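Local coordinates for protein putative alcohol dehydrogenase (Sinorhizobium meliloti, PDB 4J6F) that probably acts as an NAD(P)-dependent oxidoreductase, perhaps an alcohol dehydrogenase, of the zinc-binding dehydrogenase and quinone reductase superfamily, at residues H156-G161 against Y165-A170; G101-F106 against D150-G155. All coordinates share one frame; numbering follows the deposited sequence.

Contact 1. Residues H156-G161 against Y165-A170; sequences HGRDGG and YMALPA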
# COMPACT_ATOMS: atom_id res chain seq x y z
N HIS A 156 -1.73 -23.88 -13.83
CA HIS A 156 -0.63 -23.10 -14.38
C HIS A 156 0.72 -23.82 -14.36
O HIS A 156 1.30 -24.06 -15.39
CB HIS A 156 -0.51 -21.74 -13.70
CG HIS A 156 0.62 -20.91 -14.21
ND1 HIS A 156 1.87 -20.93 -13.64
CD2 HIS A 156 0.70 -20.06 -15.26
CE1 HIS A 156 2.67 -20.12 -14.31
NE2 HIS A 156 1.98 -19.58 -15.30
N GLY A 157 1.20 -24.18 -13.18
CA GLY A 157 2.48 -24.89 -13.07
C GLY A 157 2.43 -26.39 -13.30
O GLY A 157 3.46 -27.05 -13.34
N ARG A 158 1.22 -26.91 -13.50
CA ARG A 158 0.92 -28.33 -13.42
C ARG A 158 -0.52 -28.46 -13.95
O ARG A 158 -1.30 -27.51 -13.84
CB ARG A 158 0.97 -28.69 -11.95
CG ARG A 158 1.03 -30.14 -11.58
CD ARG A 158 0.57 -30.25 -10.14
NE ARG A 158 1.28 -31.26 -9.34
CZ ARG A 158 1.10 -32.57 -9.43
NH1 ARG A 158 1.78 -33.37 -8.64
NH2 ARG A 158 0.25 -33.11 -10.30
N ASP A 159 -0.88 -29.60 -14.52
CA ASP A 159 -2.21 -29.76 -15.11
C ASP A 159 -3.37 -29.65 -14.12
O ASP A 159 -3.27 -30.15 -13.02
CB ASP A 159 -2.28 -31.06 -15.89
CG ASP A 159 -1.59 -30.96 -17.24
OD1 ASP A 159 -1.56 -29.86 -17.85
OD2 ASP A 159 -1.08 -32.01 -17.70
N GLY A 160 -4.45 -28.99 -14.53
CA GLY A 160 -5.62 -28.72 -13.66
C GLY A 160 -6.87 -29.51 -14.00
O GLY A 160 -6.79 -30.63 -14.47
N GLY A 161 -8.04 -28.92 -13.76
CA GLY A 161 -9.29 -29.68 -13.82
C GLY A 161 -10.13 -29.70 -15.09
O GLY A 161 -11.22 -30.29 -15.10
N TYR A 165 -9.58 -36.57 -15.49
CA TYR A 165 -8.78 -37.02 -14.35
C TYR A 165 -7.68 -36.03 -14.03
O TYR A 165 -7.19 -35.33 -14.91
CB TYR A 165 -8.16 -38.39 -14.64
CG TYR A 165 -9.19 -39.46 -14.87
CD1 TYR A 165 -9.78 -40.12 -13.79
CD2 TYR A 165 -9.61 -39.80 -16.16
CE1 TYR A 165 -10.75 -41.09 -13.98
CE2 TYR A 165 -10.57 -40.77 -16.36
CZ TYR A 165 -11.14 -41.41 -15.26
OH TYR A 165 -12.09 -42.37 -15.44
N MSE A 166 -7.29 -35.95 -12.77
CA MSE A 166 -6.25 -35.02 -12.37
C MSE A 166 -5.41 -35.62 -11.28
O MSE A 166 -5.94 -36.24 -10.34
CB MSE A 166 -6.91 -33.73 -11.88
CG MSE A 166 -5.92 -32.60 -11.67
SE MSE A 166 -6.88 -31.15 -10.74
CE MSE A 166 -5.31 -30.26 -9.97
N ALA A 167 -4.10 -35.45 -11.41
CA ALA A 167 -3.14 -35.81 -10.36
C ALA A 167 -2.92 -34.61 -9.45
O ALA A 167 -2.95 -33.48 -9.93
CB ALA A 167 -1.83 -36.26 -10.98
N LEU A 168 -2.70 -34.84 -8.16
CA LEU A 168 -2.39 -33.76 -7.22
C LEU A 168 -1.92 -34.33 -5.89
O LEU A 168 -2.28 -35.45 -5.56
CB LEU A 168 -3.60 -32.87 -6.97
CG LEU A 168 -4.80 -33.52 -6.29
CD1 LEU A 168 -5.40 -32.57 -5.27
CD2 LEU A 168 -5.82 -33.92 -7.33
N PRO A 169 -1.14 -33.55 -5.12
CA PRO A 169 -0.67 -34.06 -3.83
C PRO A 169 -1.82 -34.38 -2.89
O PRO A 169 -2.80 -33.63 -2.84
CB PRO A 169 0.11 -32.88 -3.25
CG PRO A 169 0.38 -31.96 -4.39
CD PRO A 169 -0.75 -32.15 -5.33
N ALA A 170 -1.70 -35.48 -2.15
CA ALA A 170 -2.70 -35.87 -1.16
C ALA A 170 -3.16 -34.74 -0.24
O ALA A 170 -4.36 -34.55 -0.08
CB ALA A 170 -2.21 -37.06 -0.35

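Contact 2. Residues G101-F106 against D150-G155; sequences GNTLTF and DIDYMG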
# COMPACT_ATOMS: atom_id res chain seq x y z
N GLY A 101 9.48 -17.11 -12.83
CA GLY A 101 9.72 -18.55 -12.82
C GLY A 101 8.66 -19.16 -13.71
O GLY A 101 7.62 -19.62 -13.22
N ASN A 102 8.90 -19.14 -15.01
CA ASN A 102 7.90 -19.63 -15.95
C ASN A 102 7.77 -21.16 -15.94
O ASN A 102 8.53 -21.85 -16.61
CB ASN A 102 8.12 -19.09 -17.36
CG ASN A 102 6.97 -19.44 -18.29
OD1 ASN A 102 5.92 -19.90 -17.85
ND2 ASN A 102 7.17 -19.22 -19.59
N THR A 103 6.79 -21.64 -15.18
CA THR A 103 6.48 -23.06 -15.04
C THR A 103 5.33 -23.49 -15.97
O THR A 103 4.91 -24.66 -15.97
CB THR A 103 6.10 -23.40 -13.59
OG1 THR A 103 5.04 -22.53 -13.18
CG2 THR A 103 7.29 -23.24 -12.65
N LEU A 104 4.80 -22.54 -16.73
CA LEU A 104 3.84 -22.86 -17.77
C LEU A 104 4.53 -23.56 -18.95
O LEU A 104 5.45 -23.02 -19.56
CB LEU A 104 3.12 -21.60 -18.23
CG LEU A 104 2.00 -21.81 -19.26
CD1 LEU A 104 0.95 -22.78 -18.75
CD2 LEU A 104 1.36 -20.49 -19.65
N THR A 105 4.09 -24.78 -19.25
CA THR A 105 4.55 -25.50 -20.45
C THR A 105 3.35 -25.99 -21.30
O THR A 105 2.32 -26.39 -20.76
CB THR A 105 5.47 -26.69 -20.10
OG1 THR A 105 4.73 -27.67 -19.37
CG2 THR A 105 6.67 -26.25 -19.27
N PHE A 106 3.50 -25.96 -22.62
CA PHE A 106 2.40 -26.34 -23.51
C PHE A 106 2.56 -27.74 -24.04
O PHE A 106 3.66 -28.14 -24.37
CB PHE A 106 2.26 -25.33 -24.64
CG PHE A 106 2.05 -23.93 -24.15
CD1 PHE A 106 0.86 -23.57 -23.51
CD2 PHE A 106 3.04 -22.97 -24.31
CE1 PHE A 106 0.67 -22.27 -23.05
CE2 PHE A 106 2.86 -21.67 -23.85
CZ PHE A 106 1.66 -21.32 -23.22
N ASP A 150 6.70 -17.57 -3.34
CA ASP A 150 7.08 -18.52 -4.40
C ASP A 150 5.90 -19.32 -4.93
O ASP A 150 6.09 -20.32 -5.62
CB ASP A 150 8.17 -19.49 -3.92
CG ASP A 150 9.47 -18.79 -3.55
OD1 ASP A 150 9.85 -17.80 -4.22
OD2 ASP A 150 10.13 -19.24 -2.58
N ILE A 151 4.68 -18.89 -4.60
CA ILE A 151 3.48 -19.64 -4.96
C ILE A 151 3.35 -19.88 -6.46
O ILE A 151 3.87 -19.12 -7.28
CB ILE A 151 2.20 -18.95 -4.50
CG1 ILE A 151 2.19 -17.49 -4.96
CG2 ILE A 151 2.03 -19.08 -2.99
CD1 ILE A 151 0.85 -16.80 -4.78
N ASP A 152 2.64 -20.97 -6.78
CA ASP A 152 2.22 -21.31 -8.12
C ASP A 152 0.82 -21.92 -7.95
O ASP A 152 0.29 -21.95 -6.83
CB ASP A 152 3.20 -22.32 -8.70
CG ASP A 152 3.24 -22.31 -10.23
OD1 ASP A 152 2.28 -21.82 -10.87
OD2 ASP A 152 4.25 -22.82 -10.77
N TYR A 153 0.20 -22.39 -9.04
CA TYR A 153 -1.08 -23.10 -8.91
C TYR A 153 -1.34 -24.15 -9.96
O TYR A 153 -0.82 -24.08 -11.07
CB TYR A 153 -2.27 -22.14 -8.84
CG TYR A 153 -2.63 -21.44 -10.13
CD1 TYR A 153 -3.41 -22.05 -11.10
CD2 TYR A 153 -2.20 -20.13 -10.37
CE1 TYR A 153 -3.74 -21.39 -12.29
CE2 TYR A 153 -2.53 -19.46 -11.55
CZ TYR A 153 -3.30 -20.09 -12.51
OH TYR A 153 -3.64 -19.43 -13.66
N MSE A 154 -2.19 -25.10 -9.60
CA MSE A 154 -2.64 -26.15 -10.51
C MSE A 154 -3.51 -25.56 -11.57
O MSE A 154 -4.47 -24.86 -11.27
CB MSE A 154 -3.39 -27.19 -9.69
CG MSE A 154 -2.59 -27.33 -8.41
SE MSE A 154 -2.56 -29.19 -7.79
CE MSE A 154 -2.48 -28.80 -5.87
N GLY A 155 -3.17 -25.85 -12.81
CA GLY A 155 -3.77 -25.20 -13.96
C GLY A 155 -2.79 -24.21 -14.56
O GLY A 155 -3.00 -23.72 -15.68

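Contact 1. Residues H156-G161 against Y165-A170
R158 and M166 carry this contact, each reaching from its own segment to the backbone of the other. The arginine sets out with CG anti to its backbone N (chi1 -165°), runs on extended, then bends at chi3 (-143°), which brings the guanidinium over the strand 165-169. L168 CA and P169 CD lie over one face of that group, both displaced toward its rim, with L168 CA 4.0 Å above the guanidinium plane. R158 NH2 comes within 3.2 Å of A167 O, but the angle is too poor for a hydrogen bond; the same NH2 lies 3.8 Å from A167 CB. The firm polar partner of the guanidinium is E63, on the adjoining strand 63-72, which forms a salt bridge with NH1. M166, a selenomethionine, is almost fully extended and reaches across to lie along the peptides of D159 and G160. Its CG meets G160 O at 3.5 Å, SE lies 3.6 Å from G160 C, and CE comes 3.7 Å from D159 O. D159 turns its carboxylate to R108 and to the backbone N of I109. With no hydrogen bond between the segments, the loop 156-161 is held to the strand by van der Waals packing around selenium and the guanidinium face, while the charged groups of R158 and D159 are tied to E63 and to R108, elsewhere in the GroES-like domain.

Contact 2. Residues G101-F106 against D150-G155
T103 and D152 meet by a side-chain hydrogen bond, in which T103 OG1 donates to D152 OD2 at 2.6 Å. The two side chains approach from opposite directions, and OD2 receives the hydroxyl on its syn lone pair. With chi1 of 54°, T103 OG1 sits between the backbone N and the carbonyl carbon, and T103 CG2 lies 3.6 Å from the same D152 OD2, a simple packing contact of methyl on oxygen. Local bonds shape both segments: N102 OD1 accepts from L104 N at 3.1 Å, an Asx turn bracketing T103, whereas D152 OD1 takes Y153 N on its anti side at 2.8 Å, 31° out of the carboxylate plane. Outside the pair, H156 ND1 also bonds to D152 OD1, and R98 NE makes a weak, long ion pair with OD2. Were D152 an alanine, the T103 hydroxyl and H156 ND1 would probably lose the carboxylate whose two oxygens they use, and the loop 101-106 its one hydrogen bond to segment 150-155. The contact is thus small and almost wholly polar: one buried carboxylate divides its oxygens, OD2 joining a loop distant in sequence and OD1 serving Y153 and H156 close by in sequence.

Overall arrangement
Contacts 1 and 2 lie in series along the chain, their centres about 11 Å apart, and both reach the same mixed sheet of the GroES-like domain through strands 152-153 and 165-169. They also touch directly at the start of the loop 156-161: T103 OG1 is 3.5 Å from G157 CA and 3.6 Å from H156 CE1, while L104 CD1 packs 3.6 Å from H156 O. H156, whose ND1 bonds to D152, opens the segment that carries R158, so the two contacts share this histidine as a link. M154, two residues after D152, packs on M166, L168 and P169, a second bridge between the pair. Both contacts lie on the same side of the chain's centre, segment 156-161 beginning where 150-155 ends.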